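Local coordinates for glyoxalase family protein (Listeria monocytogenes, PDB 2P7O) that confers resistance to the antibiotic fosfomycin, most probably by catalysing its hydration at a manganese(II) centre set between two subunits, at residues H7-V12 with W53-E58; F26-I31 with K45-A50; Y67-F72 with N114-L119; E77-Y82 with E103-Y108. One frame throughout, in Å; residues are numbered along the deposited sequence. Where two conformers were deposited one is given.

Interaction 1: residues H7-V12 with W53-E58; sequences HITLIV and WICIME. With MN (manganese (II) ion), chain D.
Strands H7-V12 and W53-E58 run parallel, 4.6 Å apart at the closest approach of their axes and turned by 26°, and five backbone hydrogen bonds pass alternately between them, from I8 N to W53 O at one end to V12 N to M57 O, 2.8 Å, at the other. On the face that carries T9, C55, I11 and M57, the terminal CD1 of I11 presses on CG of M57 at 3.3 Å, tighter than usual for two carbons, the two side chains lying side by side and pointing the same way. T9 OG1 lies 3.4 Å from C55 CB and is hydrogen-bonded to OE1 of E126 of the second subunit. This parallel pair joins the first and last strands of a βαβββ module, the repeating unit of the glyoxalase fold. On the opposite face aliphatic side chains meet: L10 CD1 touches I54 CD1 at 3.8 Å, while L10 CB rests against CG2 of I56. At the start of the pair, H7 holds its CG between the backbone N and carbonyl carbon (chi1 59°), a torsion that lifts the ring off the strand so that NE2 can bind the manganese ion at 2.2 Å. A water stands 2.3 Å from that manganese ion, and H69, E118 and E126 of the second subunit complete the shell.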
# COMPACT_ATOMS: atom_id res chain seq x y z
N HIS A 7 -4.04 5.29 6.38
CA HIS A 7 -4.38 5.64 4.98
C HIS A 7 -3.27 5.08 4.12
O HIS A 7 -2.20 4.72 4.63
CB HIS A 7 -4.53 7.16 4.76
CG HIS A 7 -3.34 8.01 5.08
ND1 HIS A 7 -3.09 8.38 6.42
CD2 HIS A 7 -2.34 8.56 4.37
CE1 HIS A 7 -2.00 9.14 6.49
NE2 HIS A 7 -1.52 9.26 5.26
N ILE A 8 -3.49 5.11 2.81
CA ILE A 8 -2.39 4.91 1.87
C ILE A 8 -2.37 6.12 0.94
O ILE A 8 -3.46 6.58 0.57
CB ILE A 8 -2.70 3.64 1.09
CG1 ILE A 8 -2.71 2.39 2.00
CG2 ILE A 8 -1.72 3.44 -0.04
CD1 ILE A 8 -3.13 1.14 1.22
N THR A 9 -1.22 6.63 0.61
CA THR A 9 -1.11 7.79 -0.27
C THR A 9 -0.35 7.35 -1.52
O THR A 9 0.77 6.81 -1.44
CB THR A 9 -0.38 8.93 0.49
OG1 THR A 9 -1.31 9.43 1.47
CG2 THR A 9 0.08 10.04 -0.45
N LEU A 10 -0.99 7.57 -2.68
CA LEU A 10 -0.35 7.27 -3.95
C LEU A 10 -0.02 8.56 -4.68
O LEU A 10 -0.92 9.43 -4.68
CB LEU A 10 -1.24 6.37 -4.83
CG LEU A 10 -1.42 4.99 -4.13
CD1 LEU A 10 -2.22 4.02 -4.99
CD2 LEU A 10 -0.10 4.32 -3.73
N ILE A 11 1.16 8.64 -5.30
CA ILE A 11 1.53 9.85 -6.08
C ILE A 11 1.29 9.56 -7.57
O ILE A 11 1.57 8.46 -8.08
CB ILE A 11 3.02 10.23 -5.92
CG1 ILE A 11 3.44 10.35 -4.44
CG2 ILE A 11 3.28 11.53 -6.67
CD1 ILE A 11 2.73 11.52 -3.77
N VAL A 12 0.62 10.53 -8.21
CA VAL A 12 0.19 10.31 -9.58
C VAL A 12 0.32 11.58 -10.43
O VAL A 12 0.27 12.69 -9.93
CB VAL A 12 -1.28 9.86 -9.69
CG1 VAL A 12 -1.50 8.54 -8.96
CG2 VAL A 12 -2.23 10.95 -9.24
N TRP A 53 -9.03 4.52 3.54
CA TRP A 53 -8.80 5.91 3.18
C TRP A 53 -7.60 6.03 2.26
O TRP A 53 -6.45 5.80 2.67
CB TRP A 53 -8.59 6.77 4.45
CG TRP A 53 -9.83 6.88 5.29
CD1 TRP A 53 -10.21 5.95 6.25
CD2 TRP A 53 -10.82 7.93 5.34
NE1 TRP A 53 -11.37 6.37 6.85
CE2 TRP A 53 -11.76 7.57 6.31
CE3 TRP A 53 -10.99 9.15 4.65
CZ2 TRP A 53 -12.89 8.35 6.63
CZ3 TRP A 53 -12.10 9.92 4.95
CH2 TRP A 53 -13.03 9.52 5.92
N ILE A 54 -7.89 6.41 1.01
CA ILE A 54 -6.78 6.56 0.08
C ILE A 54 -6.63 8.00 -0.38
O ILE A 54 -7.62 8.63 -0.81
CB ILE A 54 -6.87 5.54 -1.05
CG1 ILE A 54 -5.67 5.65 -2.02
CG2 ILE A 54 -8.19 5.55 -1.79
CD1 ILE A 54 -5.20 4.33 -2.61
N CYS A 55 -5.41 8.51 -0.23
CA CYS A 55 -5.13 9.85 -0.77
C CYS A 55 -4.35 9.73 -2.06
O CYS A 55 -3.38 8.91 -2.15
CB CYS A 55 -4.24 10.58 0.29
SG CYS A 55 -3.51 12.11 -0.32
N ILE A 56 -4.75 10.51 -3.06
CA ILE A 56 -3.85 10.61 -4.22
C ILE A 56 -3.39 12.05 -4.37
O ILE A 56 -4.14 12.94 -4.01
CB ILE A 56 -4.48 10.20 -5.56
CG1 ILE A 56 -5.81 10.93 -5.80
CG2 ILE A 56 -4.62 8.68 -5.64
CD1 ILE A 56 -6.46 10.51 -7.10
N MET A 57 -2.15 12.24 -4.79
CA MET A 57 -1.41 13.51 -4.75
C MET A 57 -0.62 13.65 -6.06
O MET A 57 -0.03 12.68 -6.50
CB MET A 57 -0.56 13.45 -3.49
CG MET A 57 0.78 14.14 -3.32
SD MET A 57 1.32 14.19 -1.56
CE MET A 57 0.06 15.36 -1.00
N GLU A 58 -0.75 14.77 -6.78
CA GLU A 58 -0.10 14.95 -8.07
C GLU A 58 1.39 15.14 -7.80
O GLU A 58 1.78 15.84 -6.86
CB GLU A 58 -0.71 16.13 -8.85
CG GLU A 58 -2.06 15.82 -9.50
CD GLU A 58 -2.49 16.75 -10.60
OE1 GLU A 58 -2.03 17.93 -10.60
OE2 GLU A 58 -3.34 16.39 -11.45
MN MN D . 0.34 10.29 4.82
O HOH W 1 -0.23 11.79 6.46

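Interaction 2: residues F26-I31 with K45-A50; sequences FNAEEI and KFFLIA
K45 and E30 form a salt bridge, NZ lying 3.0 Å from OE2 on the syn side of the carboxylate but 34° out of its plane. E30 reaches it fully extended, with CG anti to the backbone N (chi1 -170°), and the lysine has a second partner in T19 OG1, so its ammonium group links strand 29-30 to helix 15-26. Next come the backbone bonds. E29 and L48 make a hydrogen-bonded antiparallel pair, E29 N giving a nearly straight bond to L48 O and L48 N returning one to E29 O; I31 N then reaches F46 O at 2.8 Å. Packing spreads from there on both faces. CB of E30 lies 3.6 Å from CE2 of F47, whose ring plane stands 73° from the E30 carboxylate. I31 touches two neighbours, CG2 meeting F46 CB at 3.4 Å and CD1 meeting L48 CG at 3.7 Å. Farther along, A28 CB sits 3.6 Å from I49 CG1; I49 also touches F26 CB through its CG2, and the F26 ring meets F72 and F117. Together they form the edge of a βαβββ module of the glyoxalase fold, where the short strand that follows the helix pairs antiparallel with the next one in the chain.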
# COMPACT_ATOMS: atom_id res chain seq x y z
N PHE A 26 -12.95 0.65 -8.82
CA PHE A 26 -13.17 0.27 -7.42
C PHE A 26 -14.42 0.93 -6.85
O PHE A 26 -14.66 0.77 -5.64
CB PHE A 26 -11.99 0.78 -6.57
CG PHE A 26 -10.64 0.20 -6.92
CD1 PHE A 26 -9.64 0.92 -7.54
CD2 PHE A 26 -10.37 -1.12 -6.64
CE1 PHE A 26 -8.45 0.35 -7.98
CE2 PHE A 26 -9.18 -1.67 -7.03
CZ PHE A 26 -8.18 -0.96 -7.66
N ASN A 27 -15.17 1.72 -7.60
CA ASN A 27 -16.32 2.43 -6.99
C ASN A 27 -15.95 3.31 -5.81
O ASN A 27 -16.72 3.59 -4.89
CB ASN A 27 -17.43 1.44 -6.59
CG ASN A 27 -18.16 1.11 -7.88
OD1 ASN A 27 -18.72 2.04 -8.52
ND2 ASN A 27 -17.95 -0.12 -8.31
N ALA A 28 -14.73 3.83 -5.92
CA ALA A 28 -14.18 4.68 -4.85
C ALA A 28 -15.04 5.93 -4.68
O ALA A 28 -15.52 6.51 -5.67
CB ALA A 28 -12.74 5.01 -5.21
N GLU A 29 -15.24 6.30 -3.41
CA GLU A 29 -16.11 7.42 -3.09
C GLU A 29 -15.25 8.63 -2.78
O GLU A 29 -14.42 8.61 -1.86
CB GLU A 29 -17.00 7.04 -1.90
CG GLU A 29 -17.80 8.26 -1.44
CD GLU A 29 -19.14 8.33 -2.16
OE1 GLU A 29 -19.16 7.94 -3.34
OE2 GLU A 29 -20.14 8.75 -1.53
N GLU A 30 -15.33 9.69 -3.54
CA GLU A 30 -14.54 10.90 -3.25
C GLU A 30 -15.03 11.59 -1.96
O GLU A 30 -16.25 11.60 -1.73
CB GLU A 30 -14.57 11.87 -4.44
CG GLU A 30 -13.58 13.03 -4.30
CD GLU A 30 -13.48 13.79 -5.62
OE1 GLU A 30 -13.26 15.02 -5.62
OE2 GLU A 30 -13.47 13.14 -6.69
N ILE A 31 -14.05 12.05 -1.19
CA ILE A 31 -14.19 12.59 0.15
C ILE A 31 -14.13 14.12 0.19
O ILE A 31 -13.58 14.61 -0.81
CB ILE A 31 -13.00 12.01 0.97
CG1 ILE A 31 -13.45 10.73 1.69
CG2 ILE A 31 -12.28 13.01 1.83
CD1 ILE A 31 -14.97 10.63 1.81
N LYS A 45 -6.57 14.51 -3.59
CA LYS A 45 -7.88 14.06 -3.23
C LYS A 45 -7.82 12.89 -2.22
O LYS A 45 -6.89 12.09 -2.21
CB LYS A 45 -8.59 13.51 -4.47
CG LYS A 45 -9.16 14.59 -5.33
CD LYS A 45 -10.04 13.93 -6.40
CE LYS A 45 -10.22 14.85 -7.58
NZ LYS A 45 -11.31 14.33 -8.43
N PHE A 46 -8.90 12.83 -1.44
CA PHE A 46 -9.10 11.60 -0.66
C PHE A 46 -10.32 10.83 -1.19
O PHE A 46 -11.34 11.42 -1.57
CB PHE A 46 -9.25 11.90 0.83
CG PHE A 46 -7.98 11.83 1.67
CD1 PHE A 46 -7.68 10.70 2.40
CD2 PHE A 46 -7.13 12.94 1.72
CE1 PHE A 46 -6.53 10.65 3.19
CE2 PHE A 46 -6.00 12.89 2.50
CZ PHE A 46 -5.68 11.73 3.22
N PHE A 47 -10.21 9.51 -1.13
CA PHE A 47 -11.29 8.60 -1.48
C PHE A 47 -11.37 7.53 -0.39
O PHE A 47 -10.46 7.34 0.44
CB PHE A 47 -10.99 7.84 -2.78
CG PHE A 47 -10.88 8.72 -4.01
CD1 PHE A 47 -9.67 9.27 -4.36
CD2 PHE A 47 -11.99 8.97 -4.79
CE1 PHE A 47 -9.62 10.12 -5.43
CE2 PHE A 47 -11.94 9.82 -5.88
CZ PHE A 47 -10.74 10.43 -6.20
N LEU A 48 -12.51 6.86 -0.33
CA LEU A 48 -12.78 5.73 0.51
C LEU A 48 -13.10 4.56 -0.43
O LEU A 48 -13.98 4.71 -1.29
CB LEU A 48 -14.06 5.89 1.36
CG LEU A 48 -13.99 7.10 2.28
CD1 LEU A 48 -14.89 7.07 3.49
CD2 LEU A 48 -12.52 7.09 2.66
N ILE A 49 -12.44 3.45 -0.14
CA ILE A 49 -12.65 2.17 -0.82
C ILE A 49 -12.76 1.08 0.25
O ILE A 49 -11.76 0.67 0.84
CB ILE A 49 -11.46 1.88 -1.75
CG1 ILE A 49 -11.14 3.03 -2.73
CG2 ILE A 49 -11.71 0.58 -2.54
CD1 ILE A 49 -9.95 2.69 -3.60
N ALA A 50 -14.02 0.71 0.46
CA ALA A 50 -14.35 -0.38 1.38
C ALA A 50 -13.63 -0.17 2.71
O ALA A 50 -13.02 -1.08 3.28
CB ALA A 50 -13.98 -1.70 0.75

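Interaction 3: residues Y67-F72 with N114-L119; sequences YNHIAF and NHLFEL. With MN (manganese (II) ion), chain C.
Two contrasting first torsions bring H69 and E118 to one manganese ion: the histidine places CG between its backbone N and carbonyl carbon (chi1 57°), whereas the glutamate turns CG away from its own N (chi1 174°) and extends straight on. Their strands, 69-73 and 116-120, are the parallel first and last strands of the second βαβββ module of this glyoxalase-fold chain. H69 NE2 and E118 OE1 each bind the metal at 2.1 Å, with ring and carboxylate planes 54° apart; E126 of the same chain and H7 of the second subunit supply the remaining protein ligands. The imidazole is held in rotation from behind, because its ND1 donates a nearly straight bond, in the plane of the ring, to Y67 O at 2.9 Å. S106 OG steadies the other carboxylate oxygen, OE2. Backbone bonds from E118 N to I70 O and from F72 N to E118 O zip the strands, while that from I70 N to L116 O is weak. On the face away from the metal, I70 CD1 lies 4.1 Å from F117 CE2, and F72 CB lies 3.9 Å from L119 CD2. A metal-bound water, 2.2 Å from the manganese, also donates a hydrogen bond to E118 OE2 at 2.6 Å.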
# COMPACT_ATOMS: atom_id res chain seq x y z
N TYR A 67 6.63 -5.35 -8.40
CA TYR A 67 5.59 -6.28 -7.94
C TYR A 67 5.04 -5.93 -6.57
O TYR A 67 4.20 -6.68 -6.05
CB TYR A 67 6.24 -7.67 -7.93
CG TYR A 67 6.76 -8.05 -9.30
CD1 TYR A 67 5.87 -8.21 -10.34
CD2 TYR A 67 8.10 -8.29 -9.58
CE1 TYR A 67 6.23 -8.56 -11.62
CE2 TYR A 67 8.49 -8.66 -10.85
CZ TYR A 67 7.57 -8.79 -11.87
OH TYR A 67 7.97 -9.17 -13.14
N ASN A 68 5.41 -4.80 -5.99
CA ASN A 68 4.72 -4.23 -4.80
C ASN A 68 3.26 -4.01 -5.21
O ASN A 68 3.02 -3.38 -6.24
CB ASN A 68 5.38 -2.87 -4.47
CG ASN A 68 6.81 -3.09 -4.04
OD1 ASN A 68 7.07 -3.50 -2.91
ND2 ASN A 68 7.82 -2.99 -4.89
N HIS A 69 2.26 -4.46 -4.45
CA HIS A 69 0.90 -4.19 -4.90
C HIS A 69 -0.06 -4.17 -3.71
O HIS A 69 0.15 -4.86 -2.68
CB HIS A 69 0.38 -5.25 -5.87
CG HIS A 69 0.38 -6.68 -5.41
ND1 HIS A 69 1.50 -7.49 -5.47
CD2 HIS A 69 -0.60 -7.48 -4.91
CE1 HIS A 69 1.19 -8.72 -5.01
NE2 HIS A 69 -0.09 -8.73 -4.66
N ILE A 70 -1.16 -3.49 -3.98
CA ILE A 70 -2.30 -3.44 -3.02
C ILE A 70 -3.36 -4.35 -3.61
O ILE A 70 -3.68 -4.22 -4.79
CB ILE A 70 -2.82 -2.01 -2.91
CG1 ILE A 70 -1.74 -1.03 -2.41
CG2 ILE A 70 -4.06 -1.96 -2.00
CD1 ILE A 70 -2.11 0.44 -2.65
N ALA A 71 -3.92 -5.21 -2.79
CA ALA A 71 -4.93 -6.18 -3.29
C ALA A 71 -6.24 -5.91 -2.55
O ALA A 71 -6.26 -5.86 -1.29
CB ALA A 71 -4.41 -7.59 -2.98
N PHE A 72 -7.35 -5.77 -3.25
CA PHE A 72 -8.67 -5.67 -2.64
C PHE A 72 -9.43 -6.99 -2.83
O PHE A 72 -9.21 -7.67 -3.82
CB PHE A 72 -9.51 -4.57 -3.33
CG PHE A 72 -9.00 -3.19 -2.90
CD1 PHE A 72 -8.16 -2.46 -3.72
CD2 PHE A 72 -9.43 -2.63 -1.71
CE1 PHE A 72 -7.78 -1.18 -3.32
CE2 PHE A 72 -8.96 -1.41 -1.26
CZ PHE A 72 -8.15 -0.66 -2.09
N ASN A 114 2.02 3.31 -13.17
CA ASN A 114 2.90 2.22 -12.77
C ASN A 114 2.73 1.72 -11.35
O ASN A 114 3.63 1.05 -10.83
CB ASN A 114 4.39 2.49 -13.02
CG ASN A 114 4.72 2.47 -14.51
OD1 ASN A 114 5.84 2.85 -14.87
ND2 ASN A 114 3.78 2.11 -15.36
N HIS A 115 1.55 1.84 -10.75
CA HIS A 115 1.23 1.10 -9.52
C HIS A 115 0.50 -0.21 -9.89
O HIS A 115 -0.56 -0.20 -10.55
CB HIS A 115 0.20 1.94 -8.73
CG HIS A 115 0.66 3.27 -8.25
ND1 HIS A 115 0.21 4.49 -8.71
CD2 HIS A 115 1.51 3.57 -7.22
CE1 HIS A 115 0.84 5.47 -8.05
NE2 HIS A 115 1.63 4.93 -7.13
N LEU A 116 0.94 -1.34 -9.34
CA LEU A 116 0.26 -2.63 -9.46
C LEU A 116 -0.86 -2.79 -8.43
O LEU A 116 -0.71 -2.51 -7.23
CB LEU A 116 1.32 -3.71 -9.29
CG LEU A 116 0.79 -5.13 -9.57
CD1 LEU A 116 0.27 -5.27 -11.00
CD2 LEU A 116 1.96 -6.07 -9.34
N PHE A 117 -2.01 -3.24 -8.95
CA PHE A 117 -3.16 -3.50 -8.09
C PHE A 117 -3.63 -4.92 -8.39
O PHE A 117 -3.33 -5.51 -9.44
CB PHE A 117 -4.33 -2.59 -8.49
CG PHE A 117 -4.19 -1.18 -7.93
CD1 PHE A 117 -3.71 -0.14 -8.72
CD2 PHE A 117 -4.52 -0.89 -6.62
CE1 PHE A 117 -3.56 1.16 -8.23
CE2 PHE A 117 -4.40 0.39 -6.09
CZ PHE A 117 -3.93 1.43 -6.92
N GLU A 118 -4.36 -5.47 -7.44
CA GLU A 118 -4.90 -6.81 -7.57
C GLU A 118 -6.33 -6.79 -7.02
O GLU A 118 -6.60 -6.22 -5.97
CB GLU A 118 -4.01 -7.80 -6.83
CG GLU A 118 -4.50 -9.24 -6.76
CD GLU A 118 -3.66 -10.18 -5.92
OE1 GLU A 118 -2.72 -9.68 -5.23
OE2 GLU A 118 -3.95 -11.41 -5.94
N LEU A 119 -7.23 -7.44 -7.75
CA LEU A 119 -8.51 -7.88 -7.20
C LEU A 119 -8.47 -9.39 -6.94
O LEU A 119 -8.16 -10.19 -7.83
CB LEU A 119 -9.57 -7.51 -8.26
CG LEU A 119 -9.76 -5.99 -8.36
CD1 LEU A 119 -10.79 -5.73 -9.46
CD2 LEU A 119 -10.19 -5.33 -7.07
MN MN C . -1.14 -10.44 -3.99
O HOH W 2 3.13 -0.99 -7.63
O HOH W 3 -2.08 -12.38 -4.42

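Interaction 4: residues E77-Y82 with E103-Y108; sequences EEVDEY and EGRSIY
R105 meets V79 and D80 of the helix 79-89 with a single flat group used in two ways. Its chain bends at chi3 (71°), which brings the guanidinium against V79 and D80 in the first turn of the helix. There CG1 of V79 sits over the centre of one guanidinium face, 3.5 Å from CZ, and the carboxylate of D80 comes to the edge. The grip on the carboxylate is end-on and double: NH1 lies 3.0 Å from OD2 and NH2 lies 3.1 Å from OD1. Both oxygens stay close to the guanidinium plane, yet the two planes are inclined by 49°; NH2 meets OD1 on its syn side, whereas NH1 approaches OD2 from above the carboxylate plane. NE of R105 turns to a second acid, E96, in another salt bridge. Two residues on, I107 points from strand 106-110 to the same helix. Its CD1 touches the carbonyl O of V79 at 3.5 Å and CB of Y82 at 3.9 Å, and its CG1 packs on V79 CG1. The contact thus joins the helix of a βαβββ module to the sheet it packs against, part of the second half of the glyoxalase fold. With carboxylates of D80 and E96 both engaging it, the guanidinium is probably kept charged and fixed in rotation, its polar rim paired with acids while one flat face, which offers no N-H, takes the methyl CG1 of V79.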
# COMPACT_ATOMS: atom_id res chain seq x y z
N GLU A 77 -17.79 -14.72 -7.87
CA GLU A 77 -18.76 -14.49 -8.95
C GLU A 77 -18.67 -13.10 -9.59
O GLU A 77 -19.45 -12.83 -10.53
CB GLU A 77 -20.16 -14.74 -8.41
CG GLU A 77 -20.33 -16.11 -7.75
CD GLU A 77 -20.18 -16.12 -6.24
OE1 GLU A 77 -19.42 -15.29 -5.69
OE2 GLU A 77 -20.80 -16.98 -5.58
N GLU A 78 -17.73 -12.24 -9.15
CA GLU A 78 -17.59 -10.91 -9.78
C GLU A 78 -16.30 -10.81 -10.61
O GLU A 78 -16.01 -9.76 -11.19
CB GLU A 78 -17.41 -9.87 -8.64
CG GLU A 78 -18.53 -9.94 -7.59
CD GLU A 78 -18.31 -8.91 -6.49
OE1 GLU A 78 -19.17 -8.01 -6.44
OE2 GLU A 78 -17.28 -8.93 -5.75
N VAL A 79 -15.47 -11.85 -10.58
CA VAL A 79 -14.17 -11.73 -11.28
C VAL A 79 -14.30 -11.38 -12.75
O VAL A 79 -13.56 -10.51 -13.20
CB VAL A 79 -13.39 -13.06 -11.18
CG1 VAL A 79 -12.13 -13.03 -12.06
CG2 VAL A 79 -13.00 -13.32 -9.72
N ASP A 80 -15.13 -12.07 -13.52
CA ASP A 80 -15.24 -11.75 -14.95
C ASP A 80 -15.78 -10.35 -15.20
O ASP A 80 -15.36 -9.60 -16.10
CB ASP A 80 -16.10 -12.85 -15.65
CG ASP A 80 -15.42 -14.21 -15.50
OD1 ASP A 80 -14.29 -14.40 -16.02
OD2 ASP A 80 -15.88 -15.16 -14.82
N GLU A 81 -16.74 -9.92 -14.40
CA GLU A 81 -17.31 -8.57 -14.51
C GLU A 81 -16.26 -7.49 -14.26
O GLU A 81 -16.18 -6.48 -14.98
CB GLU A 81 -18.48 -8.41 -13.51
CG GLU A 81 -19.54 -7.40 -13.96
CD GLU A 81 -19.29 -6.06 -13.31
OE1 GLU A 81 -19.56 -6.03 -12.09
OE2 GLU A 81 -18.76 -5.16 -14.02
N TYR A 82 -15.47 -7.67 -13.20
CA TYR A 82 -14.39 -6.69 -12.95
C TYR A 82 -13.38 -6.74 -14.08
O TYR A 82 -12.78 -5.75 -14.44
CB TYR A 82 -13.73 -6.95 -11.58
CG TYR A 82 -14.46 -6.28 -10.43
CD1 TYR A 82 -15.29 -6.99 -9.58
CD2 TYR A 82 -14.29 -4.94 -10.11
CE1 TYR A 82 -15.95 -6.42 -8.51
CE2 TYR A 82 -14.94 -4.35 -9.07
CZ TYR A 82 -15.76 -5.08 -8.26
OH TYR A 82 -16.43 -4.47 -7.20
N GLU A 103 -9.13 -23.39 -7.55
CA GLU A 103 -8.04 -22.40 -7.38
C GLU A 103 -8.75 -21.05 -7.39
O GLU A 103 -9.70 -20.80 -8.15
CB GLU A 103 -7.03 -22.60 -8.50
CG GLU A 103 -5.66 -21.95 -8.37
CD GLU A 103 -5.09 -21.63 -9.75
OE1 GLU A 103 -5.71 -22.09 -10.75
OE2 GLU A 103 -4.08 -20.92 -9.85
N GLY A 104 -8.40 -20.14 -6.51
CA GLY A 104 -9.10 -18.87 -6.55
C GLY A 104 -8.39 -18.00 -7.58
O GLY A 104 -7.24 -18.19 -7.97
N ARG A 105 -9.17 -17.05 -8.06
CA ARG A 105 -8.75 -16.13 -9.13
C ARG A 105 -8.41 -14.75 -8.58
O ARG A 105 -8.98 -14.25 -7.63
CB ARG A 105 -9.96 -16.01 -10.09
CG ARG A 105 -10.42 -17.40 -10.57
CD ARG A 105 -11.70 -17.21 -11.40
NE ARG A 105 -11.35 -16.56 -12.69
CZ ARG A 105 -12.24 -16.17 -13.57
NH1 ARG A 105 -13.54 -16.25 -13.27
NH2 ARG A 105 -11.81 -15.62 -14.72
N SER A 106 -7.36 -14.21 -9.19
CA SER A 106 -6.95 -12.82 -9.05
C SER A 106 -6.83 -12.19 -10.44
O SER A 106 -6.44 -12.84 -11.43
CB SER A 106 -5.63 -12.76 -8.26
OG SER A 106 -5.89 -13.01 -6.89
N ILE A 107 -7.10 -10.89 -10.40
CA ILE A 107 -6.80 -9.99 -11.50
C ILE A 107 -5.73 -8.97 -11.11
O ILE A 107 -5.82 -8.24 -10.12
CB ILE A 107 -8.06 -9.20 -11.89
CG1 ILE A 107 -9.34 -10.04 -11.86
CG2 ILE A 107 -7.84 -8.51 -13.21
CD1 ILE A 107 -10.59 -9.15 -11.94
N TYR A 108 -4.66 -8.96 -11.89
CA TYR A 108 -3.55 -8.05 -11.64
C TYR A 108 -3.49 -7.06 -12.79
O TYR A 108 -3.52 -7.49 -13.95
CB TYR A 108 -2.27 -8.89 -11.66
CG TYR A 108 -1.98 -9.66 -10.40
CD1 TYR A 108 -2.34 -10.98 -10.29
CD2 TYR A 108 -1.32 -9.06 -9.34
CE1 TYR A 108 -2.09 -11.71 -9.14
CE2 TYR A 108 -1.03 -9.80 -8.19
CZ TYR A 108 -1.41 -11.14 -8.11
OH TYR A 108 -1.12 -11.86 -6.95

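Overall arrangement
Interactions 1 and 2 belong to one four-stranded sheet; interaction 3 lies in the second sheet, and interaction 4 packs helix 79-89 on strand 106-110 of it. I54 O to F47 N at 2.8 Å ties the first pair and L119 O to I107 N at 2.9 Å the other. The two sheets meet through side chains: L10 CD1 lies 3.7 Å from F117 CZ, and I49 CG2 lies 3.6 Å from F72 CE2. Interactions 1 and 4 lie on opposite sides of the chain's centre, their own centres about 25 Å apart. Each manganese site joins subunits, taking H7 of interaction 1 from one chain and H69 and E118 of interaction 3 from the other. Segment 103-108 reaches that site through S106, whose OG lies 2.7 Å from E118 OE2.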